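Local coordinates for protein Amuc_1100 (PDB 6KNY), which is of unknown molecular function but comes from Akkermansia muciniphila, where a transmembrane helix, absent from this construct, probably holds it in the membrane, at residues S63-T68 and L120-K125; D82-S87 and L130-A135; I95-T98 and F104-Y107; K141-Y146 and Q264-V269. One frame throughout, in Å; residues are numbered along the deposited sequence.

Contact 1. Residues S63-T68 and L120-K125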
loop_
_atom_site.group_PDB
_atom_site.type_symbol
_atom_site.label_atom_id
_atom_site.label_comp_id
_atom_site.label_asym_id
_atom_site.label_seq_id
_atom_site.Cartn_x
_atom_site.Cartn_y
_atom_site.Cartn_z
ATOM N N SER A 63 11.804 7.136 -0.388
ATOM C CA SER A 63 11.036 8.272 0.135
ATOM C C SER A 63 11.308 9.597 -0.572
ATOM O O SER A 63 10.576 10.570 -0.311
ATOM C CB SER A 63 11.276 8.478 1.652
ATOM O OG SER A 63 10.691 7.425 2.417
ATOM N N ALA A 64 12.324 9.686 -1.439
ATOM C CA ALA A 64 12.524 10.937 -2.177
ATOM C C ALA A 64 11.286 11.242 -3.008
ATOM O O ALA A 64 10.889 10.446 -3.863
ATOM C CB ALA A 64 13.760 10.852 -3.071
ATOM N N LEU A 65 10.677 12.398 -2.752
ATOM C CA LEU A 65 9.510 12.857 -3.495
ATOM C C LEU A 65 9.954 13.598 -4.753
ATOM O O LEU A 65 10.827 14.483 -4.685
ATOM C CB LEU A 65 8.652 13.767 -2.618
ATOM C CG LEU A 65 8.139 13.125 -1.304
ATOM C CD1 LEU A 65 7.243 14.052 -0.500
ATOM C CD2 LEU A 65 7.429 11.805 -1.553
ATOM N N VAL A 66 9.349 13.247 -5.888
ATOM C CA VAL A 66 9.797 13.753 -7.187
ATOM C C VAL A 66 8.643 14.502 -7.844
ATOM O O VAL A 66 7.476 14.301 -7.472
ATOM C CB VAL A 66 10.322 12.615 -8.084
ATOM C CG1 VAL A 66 11.512 11.948 -7.436
ATOM C CG2 VAL A 66 9.230 11.604 -8.374
ATOM N N PRO A 67 8.920 15.392 -8.798
ATOM C CA PRO A 67 7.843 16.175 -9.415
ATOM C C PRO A 67 6.802 15.272 -10.052
ATOM O O PRO A 67 7.123 14.350 -10.794
ATOM C CB PRO A 67 8.580 17.014 -10.463
ATOM C CG PRO A 67 9.972 17.141 -9.874
ATOM C CD PRO A 67 10.240 15.787 -9.325
ATOM N N THR A 68 5.544 15.555 -9.755
ATOM C CA THR A 68 4.428 14.752 -10.228
ATOM C C THR A 68 3.255 15.689 -10.486
ATOM O O THR A 68 2.912 16.504 -9.619
ATOM C CB THR A 68 4.069 13.676 -9.184
ATOM O OG1 THR A 68 5.264 12.962 -8.791
ATOM C CG2 THR A 68 3.045 12.690 -9.734
ATOM N N LEU A 120 1.272 11.760 -2.818
ATOM C CA LEU A 120 0.401 10.656 -3.223
ATOM C C LEU A 120 1.101 9.653 -4.138
ATOM O O LEU A 120 0.771 8.453 -4.114
ATOM C CB LEU A 120 -0.834 11.206 -3.924
ATOM C CG LEU A 120 -1.753 12.018 -3.014
ATOM C CD1 LEU A 120 -2.840 12.709 -3.822
ATOM C CD2 LEU A 120 -2.369 11.112 -1.952
ATOM N N GLY A 121 2.027 10.116 -4.988
ATOM C CA GLY A 121 2.710 9.187 -5.881
ATOM C C GLY A 121 3.629 8.244 -5.133
ATOM O O GLY A 121 3.756 7.076 -5.488
ATOM N N PHE A 122 4.285 8.745 -4.086
ATOM C CA PHE A 122 5.045 7.868 -3.204
ATOM C C PHE A 122 4.122 6.836 -2.571
ATOM O O PHE A 122 4.409 5.640 -2.592
ATOM C CB PHE A 122 5.747 8.681 -2.112
ATOM C CG PHE A 122 6.242 7.841 -0.963
ATOM C CD1 PHE A 122 7.439 7.138 -1.068
ATOM C CD2 PHE A 122 5.499 7.719 0.203
ATOM C CE1 PHE A 122 7.889 6.342 -0.015
ATOM C CE2 PHE A 122 5.951 6.935 1.252
ATOM C CZ PHE A 122 7.138 6.254 1.149
ATOM N N GLU A 123 2.994 7.291 -2.019
ATOM C CA GLU A 123 2.074 6.378 -1.338
ATOM C C GLU A 123 1.477 5.370 -2.306
ATOM O O GLU A 123 1.368 4.178 -1.996
ATOM C CB GLU A 123 0.968 7.163 -0.632
ATOM C CG GLU A 123 0.193 6.296 0.328
ATOM C CD GLU A 123 -0.837 7.056 1.127
ATOM O OE1 GLU A 123 -1.332 8.097 0.641
ATOM O OE2 GLU A 123 -1.167 6.588 2.235
ATOM N N LEU A 124 1.096 5.830 -3.498
ATOM C CA LEU A 124 0.569 4.924 -4.512
ATOM C C LEU A 124 1.609 3.892 -4.939
ATOM O O LEU A 124 1.286 2.710 -5.097
ATOM C CB LEU A 124 0.082 5.740 -5.711
ATOM C CG LEU A 124 -0.296 4.976 -6.988
ATOM C CD1 LEU A 124 -1.292 3.841 -6.702
ATOM C CD2 LEU A 124 -0.829 5.938 -8.066
ATOM N N LYS A 125 2.863 4.313 -5.139
ATOM C CA LYS A 125 3.877 3.344 -5.562
ATOM C C LYS A 125 4.126 2.301 -4.483
ATOM O O LYS A 125 4.289 1.113 -4.792
ATOM C CB LYS A 125 5.193 4.047 -5.936
ATOM C CG LYS A 125 5.132 4.742 -7.297
ATOM C CD LYS A 125 5.948 4.031 -8.418
ATOM C CE LYS A 125 6.117 4.854 -9.714
ATOM N NZ LYS A 125 5.708 4.166 -10.987
#
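A loop-on-helix contact, mostly apolar and largely buried, brings Ser63 and Leu65 against Phe122, Leu65 at its CB and Ser63 at its ring. The irregular segment 63-68 leads from helix 51-55 towards helix 70-91, and here it runs past the flank of helix 117-134. Phe122 carries the helix side of the contact. Its CG stands anti to the backbone N (chi1 165°), which swings the ring out of the helix towards Ser63, while CB stays within reach of Leu65. One methyl of Leu65, CD2, lies 3.6 Å from Phe122 CB; the two side chains meet at a slant, with the leucine methyl beside the root of the ring. Farther out, the ring packs on the Ser63 backbone, Phe122 CE1 lying 3.7 Å from Ser63 CA and 3.9 Å from Ser63 OG. A serine suits this place beside an aromatic ring because its hydroxyl is satisfied elsewhere, by the backbone N of Phe276. The carbonyl of Ser63 is tied to His275 NE2, and the His275 ring meets Phe122 edge-to-face. Leu273 also touches Phe122, so strand 265-276 completes its surroundings. The arrangement is that of a buried aromatic of helix 117-134 held between the 63-68 loop and strand 265-276, joining the helical layer of the fold to its sheet.

Contact 2. Residues D82-S87 and L130-A135; sequences DSLISS and LVNKLA
Leu84 spreads both of its methyls over one branch of Val131, with Leu84 CD2 at 3.9 Å from Val131 CG1 and Leu84 CD1 at 4.0 Å from that same carbon. The nearly equal distances mean that the forked end of the leucine straddles a single methyl, and the two side chains cross at about a right angle. Each torsion helps: CG of Leu84 is anti to its backbone N (chi1 173°), carrying the fork across the gap, and CG1 of Val131 takes the same anti position (chi1 174°), which presents it to meet that fork. Here helix 70-91 packs on helix 117-134, two long helices running in the same general sense, and the second is held between the first and the sheet: Phe142 of strand 141-146 touches both Val131 and Ala135. Branched aliphatic residues suit such an interface, since they fill it without needing polar partners. Leu102, from the loop beyond helix 97-100, lies on both Leu84 and Val131 and closes the apolar cluster. Asn132, partly exposed, brings its OD1 within 4.3 Å of Leu84 CD1, a loose contact. Its amide can tolerate this position because ND2 bonds back to the carbonyl of Asn128, one turn earlier in the same helix. The backbones come nearest at Leu84 and Asn132, whose CA atoms are 7.1 Å apart.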
loop_
_atom_site.group_PDB
_atom_site.type_symbol
_atom_site.label_atom_id
_atom_site.label_comp_id
_atom_site.label_asym_id
_atom_site.label_seq_id
_atom_site.Cartn_x
_atom_site.Cartn_y
_atom_site.Cartn_z
ATOM N N ASP A 82 -5.531 -1.197 -13.591
ATOM C CA ASP A 82 -5.814 -2.106 -14.695
ATOM C C ASP A 82 -4.863 -3.297 -14.692
ATOM O O ASP A 82 -5.274 -4.427 -14.976
ATOM C CB ASP A 82 -5.754 -1.329 -16.005
ATOM C CG ASP A 82 -6.898 -0.342 -16.137
ATOM O OD1 ASP A 82 -7.439 0.098 -15.104
ATOM O OD2 ASP A 82 -7.294 -0.047 -17.274
ATOM N N SER A 83 -3.602 -3.081 -14.315
ATOM C CA SER A 83 -2.663 -4.197 -14.207
ATOM C C SER A 83 -3.036 -5.123 -13.056
ATOM O O SER A 83 -2.973 -6.350 -13.190
ATOM C CB SER A 83 -1.237 -3.686 -14.032
ATOM O OG SER A 83 -0.693 -3.355 -15.289
ATOM N N LEU A 84 -3.433 -4.548 -11.913
ATOM C CA LEU A 84 -3.796 -5.367 -10.759
ATOM C C LEU A 84 -5.010 -6.234 -11.072
ATOM O O LEU A 84 -5.009 -7.440 -10.804
ATOM C CB LEU A 84 -4.069 -4.473 -9.545
ATOM C CG LEU A 84 -4.630 -5.207 -8.319
ATOM C CD1 LEU A 84 -3.632 -6.269 -7.869
ATOM C CD2 LEU A 84 -4.979 -4.237 -7.174
ATOM N N ILE A 85 -6.049 -5.636 -11.642
ATOM C CA ILE A 85 -7.241 -6.402 -12.021
ATOM C C ILE A 85 -6.867 -7.547 -12.951
ATOM O O ILE A 85 -7.277 -8.693 -12.748
ATOM C CB ILE A 85 -8.278 -5.471 -12.669
ATOM C CG1 ILE A 85 -8.868 -4.531 -11.615
ATOM C CG2 ILE A 85 -9.352 -6.307 -13.412
ATOM C CD1 ILE A 85 -9.692 -3.413 -12.205
ATOM N N SER A 86 -6.020 -7.261 -13.940
ATOM C CA SER A 86 -5.608 -8.273 -14.912
ATOM C C SER A 86 -4.801 -9.384 -14.253
ATOM O O SER A 86 -5.003 -10.569 -14.553
ATOM C CB SER A 86 -4.816 -7.609 -16.040
ATOM O OG SER A 86 -3.826 -8.486 -16.537
ATOM N N SER A 87 -3.915 -9.030 -13.322
ATOM C CA SER A 87 -3.145 -10.045 -12.603
ATOM C C SER A 87 -4.035 -10.940 -11.728
ATOM O O SER A 87 -3.777 -12.148 -11.611
ATOM C CB SER A 87 -2.062 -9.379 -11.757
ATOM O OG SER A 87 -1.496 -10.336 -10.883
ATOM N N LEU A 130 3.122 -3.279 -2.528
ATOM C CA LEU A 130 2.634 -4.178 -1.473
ATOM C C LEU A 130 1.526 -5.098 -1.979
ATOM O O LEU A 130 1.595 -6.320 -1.822
ATOM C CB LEU A 130 2.109 -3.359 -0.285
ATOM C CG LEU A 130 1.461 -4.173 0.850
ATOM C CD1 LEU A 130 2.383 -5.295 1.328
ATOM C CD2 LEU A 130 1.071 -3.265 2.012
ATOM N N VAL A 131 0.478 -4.529 -2.566
ATOM C CA VAL A 131 -0.640 -5.369 -2.981
ATOM C C VAL A 131 -0.184 -6.385 -4.026
ATOM O O VAL A 131 -0.619 -7.543 -4.023
ATOM C CB VAL A 131 -1.799 -4.494 -3.476
ATOM C CG1 VAL A 131 -2.920 -5.364 -4.040
ATOM C CG2 VAL A 131 -2.332 -3.663 -2.309
ATOM N N ASN A 132 0.740 -5.984 -4.904
ATOM C CA ASN A 132 1.218 -6.905 -5.935
ATOM C C ASN A 132 1.982 -8.082 -5.339
ATOM O O ASN A 132 1.830 -9.222 -5.801
ATOM C CB ASN A 132 2.060 -6.149 -6.960
ATOM C CG ASN A 132 1.201 -5.500 -8.025
ATOM O OD1 ASN A 132 0.574 -6.189 -8.830
ATOM N ND2 ASN A 132 1.116 -4.184 -8.000
ATOM N N LYS A 133 2.790 -7.842 -4.300
ATOM C CA LYS A 133 3.384 -8.967 -3.578
ATOM C C LYS A 133 2.313 -9.843 -2.918
ATOM O O LYS A 133 2.428 -11.074 -2.911
ATOM C CB LYS A 133 4.395 -8.461 -2.540
ATOM N N LEU A 134 1.244 -9.237 -2.390
ATOM C CA LEU A 134 0.174 -10.034 -1.776
ATOM C C LEU A 134 -0.537 -10.907 -2.809
ATOM O O LEU A 134 -0.965 -12.029 -2.501
ATOM C CB LEU A 134 -0.848 -9.132 -1.082
ATOM C CG LEU A 134 -0.417 -8.299 0.134
ATOM C CD1 LEU A 134 -1.536 -7.350 0.538
ATOM C CD2 LEU A 134 -0.015 -9.180 1.310
ATOM N N ALA A 135 -0.673 -10.404 -4.036
ATOM C CA ALA A 135 -1.343 -11.151 -5.096
ATOM C C ALA A 135 -0.580 -12.410 -5.473
ATOM O O ALA A 135 -1.140 -13.292 -6.137
ATOM C CB ALA A 135 -1.523 -10.257 -6.328
#

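Contact 3. Residues I95-T98 and F104-Y107; sequences ITDT and FQVY
Thr96 OG1, just behind the place where Asp97 and Thr98 meet Gln105, is gripped by several groups: Thr98 OG1 at 2.9 Å, the backbone N of Ser99 and, weakly, the carbonyl of Ile143. Threonine suits this start of the short helix 97-100 because its hydroxyl can reach the backbone N three residues on. The contact itself is light and lies at the surface. Gln105 stretches its chain across, its CG anti to the backbone N (chi1 -170°) and the rest extended, so that its two amide ends face Asp97 and Thr98. Asp97 OD2 is 3.8 Å from Gln105 NE2, too far for a hydrogen bond, and the carboxylate and amide planes stand 87° apart. The other carboxylate oxygen, OD1, forms a salt bridge with Arg81 of helix 70-91. At its other end the amide turns Gln105 OE1 to a methyl, Thr98 CG2, at 3.9 Å. Segment 104-107 is a tight beta turn, closed by Tyr107 N bonding to Phe104 O at 2.9 Å. It belongs to the connection from helix 97-100 to helix 117-134. Phe104 turns inward, its ring edge-to-face with Phe73 of helix 70-91, while Gln105 stays at the surface.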
loop_
_atom_site.group_PDB
_atom_site.type_symbol
_atom_site.label_atom_id
_atom_site.label_comp_id
_atom_site.label_asym_id
_atom_site.label_seq_id
_atom_site.Cartn_x
_atom_site.Cartn_y
_atom_site.Cartn_z
ATOM N N ILE A 95 -11.366 -9.674 -6.622
ATOM C CA ILE A 95 -10.993 -8.355 -6.128
ATOM C C ILE A 95 -12.181 -7.429 -6.314
ATOM O O ILE A 95 -12.750 -7.355 -7.407
ATOM C CB ILE A 95 -9.729 -7.797 -6.824
ATOM C CG1 ILE A 95 -9.382 -6.410 -6.281
ATOM C CG2 ILE A 95 -9.868 -7.760 -8.363
ATOM C CD1 ILE A 95 -7.952 -6.033 -6.562
ATOM N N THR A 96 -12.581 -6.749 -5.238
ATOM C CA THR A 96 -13.717 -5.848 -5.362
ATOM C C THR A 96 -13.299 -4.592 -6.105
ATOM O O THR A 96 -12.116 -4.218 -6.145
ATOM C CB THR A 96 -14.291 -5.451 -3.997
ATOM O OG1 THR A 96 -13.359 -4.619 -3.293
ATOM C CG2 THR A 96 -14.617 -6.686 -3.142
ATOM N N ASP A 97 -14.302 -3.930 -6.678
ATOM C CA ASP A 97 -14.053 -2.668 -7.352
ATOM C C ASP A 97 -13.317 -1.712 -6.434
ATOM O O ASP A 97 -12.369 -1.042 -6.858
ATOM C CB ASP A 97 -15.361 -2.045 -7.827
ATOM C CG ASP A 97 -15.128 -0.915 -8.803
ATOM O OD1 ASP A 97 -14.200 -1.038 -9.625
ATOM O OD2 ASP A 97 -15.858 0.087 -8.746
ATOM N N THR A 98 -13.712 -1.664 -5.155
ATOM C CA THR A 98 -13.094 -0.714 -4.238
ATOM C C THR A 98 -11.623 -1.051 -4.005
ATOM O O THR A 98 -10.762 -0.176 -4.146
ATOM C CB THR A 98 -13.857 -0.650 -2.916
ATOM O OG1 THR A 98 -13.906 -1.953 -2.308
ATOM C CG2 THR A 98 -15.268 -0.098 -3.143
ATOM N N PHE A 104 -7.345 4.818 -3.551
ATOM C CA PHE A 104 -7.376 6.135 -4.174
ATOM C C PHE A 104 -8.605 6.324 -5.066
ATOM O O PHE A 104 -8.550 7.076 -6.047
ATOM C CB PHE A 104 -6.102 6.369 -4.986
ATOM C CG PHE A 104 -4.813 6.275 -4.188
ATOM C CD1 PHE A 104 -4.259 7.409 -3.587
ATOM C CD2 PHE A 104 -4.129 5.068 -4.079
ATOM C CE1 PHE A 104 -3.046 7.327 -2.894
ATOM C CE2 PHE A 104 -2.917 4.981 -3.379
ATOM C CZ PHE A 104 -2.386 6.102 -2.783
ATOM N N GLN A 105 -9.733 5.674 -4.739
ATOM C CA GLN A 105 -10.921 5.840 -5.571
ATOM C C GLN A 105 -11.420 7.276 -5.539
ATOM O O GLN A 105 -12.071 7.733 -6.485
ATOM C CB GLN A 105 -12.047 4.888 -5.142
ATOM C CG GLN A 105 -13.221 4.871 -6.150
ATOM C CD GLN A 105 -14.255 3.788 -5.869
ATOM O OE1 GLN A 105 -14.443 3.378 -4.724
ATOM N NE2 GLN A 105 -14.927 3.317 -6.922
ATOM N N VAL A 106 -11.101 8.017 -4.482
ATOM C CA VAL A 106 -11.455 9.433 -4.439
ATOM C C VAL A 106 -10.861 10.215 -5.617
ATOM O O VAL A 106 -11.332 11.310 -5.942
ATOM C CB VAL A 106 -10.997 10.012 -3.082
ATOM C CG1 VAL A 106 -9.462 10.004 -2.972
ATOM C CG2 VAL A 106 -11.572 11.405 -2.856
ATOM N N TYR A 107 -9.828 9.685 -6.265
ATOM C CA TYR A 107 -9.224 10.353 -7.411
ATOM C C TYR A 107 -9.493 9.609 -8.720
ATOM O O TYR A 107 -8.733 9.755 -9.686
ATOM C CB TYR A 107 -7.722 10.519 -7.173
ATOM C CG TYR A 107 -7.409 11.348 -5.939
ATOM C CD1 TYR A 107 -7.892 12.645 -5.815
ATOM C CD2 TYR A 107 -6.655 10.820 -4.891
ATOM C CE1 TYR A 107 -7.626 13.406 -4.683
ATOM C CE2 TYR A 107 -6.384 11.574 -3.748
ATOM C CZ TYR A 107 -6.867 12.870 -3.654
ATOM O OH TYR A 107 -6.604 13.651 -2.536
#

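Contact 4. Residues K141-Y146 and Q264-V269; sequences KFIKVY and QVFVQV
Ile143 and Phe266 cross at about a right angle, the isoleucine CD1 methyl coming up to the ring at its edge, near the ring plane, 3.5 Å from Phe266 CD2 and 3.6 Å from Phe266 CE2. CG of Phe266 is anti to its backbone N (chi1 163°), which leans the ring towards strand 141-146. Lys144 and Gln268 form the second pair, meeting aslant. The long, extended lysine lifts NZ to Gln268 OE1, 3.1 Å away, for a hydrogen bond that comes in from well above the carbonyl plane, 56° out of it. The two strands are not neighbours: strand 170-181 runs between them in the mixed sheet, and the side chains reach across it. A classic beta bulge, in which Ile143 and Lys144 both stand over Ala178, puts these two successive residues on the same side of the sheet, which is consistent with both reaching over strand 170-181. That side is turned away from helix 183-194, which Val265 and Val267 touch on the opposite face. Lys144 NZ also has a long, weak ion pair with Glu176, as its length and charge allow at a partly exposed position.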
loop_
_atom_site.group_PDB
_atom_site.type_symbol
_atom_site.label_atom_id
_atom_site.label_comp_id
_atom_site.label_asym_id
_atom_site.label_seq_id
_atom_site.Cartn_x
_atom_site.Cartn_y
_atom_site.Cartn_z
ATOM N N LYS A 141 -9.287 -13.754 -2.102
ATOM C CA LYS A 141 -9.994 -12.500 -2.334
ATOM C C LYS A 141 -9.238 -11.352 -1.689
ATOM O O LYS A 141 -8.690 -11.501 -0.595
ATOM C CB LYS A 141 -11.424 -12.503 -1.766
ATOM C CG LYS A 141 -12.127 -13.845 -1.729
ATOM C CD LYS A 141 -13.565 -13.700 -1.302
ATOM C CE LYS A 141 -14.261 -15.050 -1.352
ATOM N NZ LYS A 141 -15.668 -14.980 -0.890
ATOM N N PHE A 142 -9.222 -10.214 -2.380
ATOM C CA PHE A 142 -8.958 -8.914 -1.775
ATOM C C PHE A 142 -10.308 -8.299 -1.429
ATOM O O PHE A 142 -11.176 -8.167 -2.302
ATOM C CB PHE A 142 -8.189 -7.990 -2.722
ATOM C CG PHE A 142 -6.753 -8.378 -2.936
ATOM C CD1 PHE A 142 -5.823 -8.231 -1.919
ATOM C CD2 PHE A 142 -6.324 -8.860 -4.171
ATOM C CE1 PHE A 142 -4.485 -8.575 -2.120
ATOM C CE2 PHE A 142 -4.994 -9.204 -4.378
ATOM C CZ PHE A 142 -4.072 -9.062 -3.355
ATOM N N ILE A 143 -10.504 -7.953 -0.164
ATOM C CA ILE A 143 -11.793 -7.469 0.306
ATOM C C ILE A 143 -11.828 -5.946 0.349
ATOM O O ILE A 143 -12.833 -5.329 -0.011
ATOM C CB ILE A 143 -12.110 -8.085 1.689
ATOM C CG1 ILE A 143 -12.241 -9.600 1.570
ATOM C CG2 ILE A 143 -13.401 -7.464 2.288
ATOM C CD1 ILE A 143 -12.328 -10.326 2.907
ATOM N N LYS A 144 -10.734 -5.318 0.774
ATOM C CA LYS A 144 -10.722 -3.865 0.827
ATOM C C LYS A 144 -9.282 -3.369 0.896
ATOM O O LYS A 144 -8.416 -4.024 1.481
ATOM C CB LYS A 144 -11.573 -3.358 2.007
ATOM C CG LYS A 144 -10.893 -3.153 3.340
ATOM C CD LYS A 144 -11.895 -2.496 4.322
ATOM C CE LYS A 144 -11.306 -2.257 5.726
ATOM N NZ LYS A 144 -12.349 -2.125 6.812
ATOM N N VAL A 145 -9.028 -2.247 0.226
ATOM C CA VAL A 145 -7.834 -1.440 0.445
ATOM C C VAL A 145 -8.358 -0.056 0.782
ATOM O O VAL A 145 -8.874 0.649 -0.093
ATOM C CB VAL A 145 -6.896 -1.397 -0.766
ATOM C CG1 VAL A 145 -5.657 -0.565 -0.429
ATOM C CG2 VAL A 145 -6.503 -2.815 -1.185
ATOM N N TYR A 146 -8.238 0.336 2.042
ATOM C CA TYR A 146 -8.825 1.575 2.529
ATOM C C TYR A 146 -7.706 2.490 3.005
ATOM O O TYR A 146 -6.877 2.083 3.827
ATOM C CB TYR A 146 -9.811 1.295 3.660
ATOM C CG TYR A 146 -10.131 2.530 4.456
ATOM C CD1 TYR A 146 -10.916 3.546 3.915
ATOM C CD2 TYR A 146 -9.638 2.690 5.742
ATOM C CE1 TYR A 146 -11.197 4.692 4.643
ATOM C CE2 TYR A 146 -9.918 3.829 6.476
ATOM C CZ TYR A 146 -10.698 4.821 5.920
ATOM O OH TYR A 146 -10.980 5.942 6.644
ATOM N N GLN A 264 -11.234 -21.055 5.173
ATOM C CA GLN A 264 -10.828 -19.700 4.829
ATOM C C GLN A 264 -10.500 -18.934 6.101
ATOM O O GLN A 264 -11.177 -19.087 7.124
ATOM C CB GLN A 264 -11.928 -18.964 4.062
ATOM C CG GLN A 264 -12.151 -19.438 2.618
ATOM C CD GLN A 264 -11.040 -19.041 1.660
ATOM O OE1 GLN A 264 -10.144 -19.829 1.363
ATOM N NE2 GLN A 264 -11.109 -17.822 1.152
ATOM N N VAL A 265 -9.447 -18.126 6.033
ATOM C CA VAL A 265 -9.036 -17.254 7.126
ATOM C C VAL A 265 -9.146 -15.811 6.645
ATOM O O VAL A 265 -8.686 -15.479 5.545
ATOM C CB VAL A 265 -7.607 -17.587 7.581
ATOM C CG1 VAL A 265 -7.136 -16.600 8.641
ATOM C CG2 VAL A 265 -7.534 -19.037 8.076
ATOM N N PHE A 266 -9.774 -14.964 7.447
ATOM C CA PHE A 266 -9.969 -13.563 7.099
ATOM C C PHE A 266 -8.989 -12.707 7.890
ATOM O O PHE A 266 -8.850 -12.889 9.106
ATOM C CB PHE A 266 -11.412 -13.158 7.376
ATOM C CG PHE A 266 -11.644 -11.668 7.454
ATOM C CD1 PHE A 266 -11.508 -10.982 8.662
ATOM C CD2 PHE A 266 -12.033 -10.956 6.325
ATOM C CE1 PHE A 266 -11.738 -9.612 8.735
ATOM C CE2 PHE A 266 -12.272 -9.588 6.388
ATOM C CZ PHE A 266 -12.127 -8.913 7.591
ATOM N N VAL A 267 -8.319 -11.810 7.197
ATOM C CA VAL A 267 -7.358 -10.905 7.776
ATOM C C VAL A 267 -7.668 -9.468 7.473
ATOM O O VAL A 267 -7.987 -9.125 6.392
ATOM C CB VAL A 267 -5.941 -11.148 7.259
ATOM C CG1 VAL A 267 -4.951 -10.196 7.892
ATOM C CG2 VAL A 267 -5.513 -12.558 7.510
ATOM N N GLN A 268 -7.528 -8.645 8.480
ATOM C CA GLN A 268 -7.663 -7.234 8.362
ATOM C C GLN A 268 -6.536 -6.625 9.149
ATOM O O GLN A 268 -6.413 -6.832 10.332
ATOM C CB GLN A 268 -8.995 -6.725 8.817
ATOM C CG GLN A 268 -9.185 -5.315 8.340
ATOM C CD GLN A 268 -10.581 -4.792 8.519
ATOM O OE1 GLN A 268 -11.434 -4.930 7.644
ATOM N NE2 GLN A 268 -10.823 -4.177 9.657
ATOM N N VAL A 269 -5.693 -5.899 8.448
ATOM C CA VAL A 269 -4.536 -5.272 9.041
ATOM C C VAL A 269 -4.477 -3.766 8.828
ATOM O O VAL A 269 -4.802 -3.288 7.776
ATOM C CB VAL A 269 -3.233 -5.943 8.567
ATOM C CG1 VAL A 269 -3.073 -5.836 7.080
ATOM C CG2 VAL A 269 -2.045 -5.317 9.235
#

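How the contacts relate
Contacts 1 and 2 share helix 117-134, their centres about 19 Å apart, and their segments alternate along the chain. Contact 3 falls between the two halves of each, in the chain leading to that helix; its centre is about 13 Å from that of contact 2, which it touches through Leu84 and Ile95, while Phe104 reaches Leu124 of contact 1. Contact 4 opens only after these have closed. Its centre is about 25 Å from that of contact 1 and across the chain's centre from it, yet Phe142 joins it to contact 2. Contacts 1 to 3 lie in the helical layer and its loops, and contact 4 on the sheet that layer packs against, whose strand 265-276 comes from the distant C-terminal part of the chain.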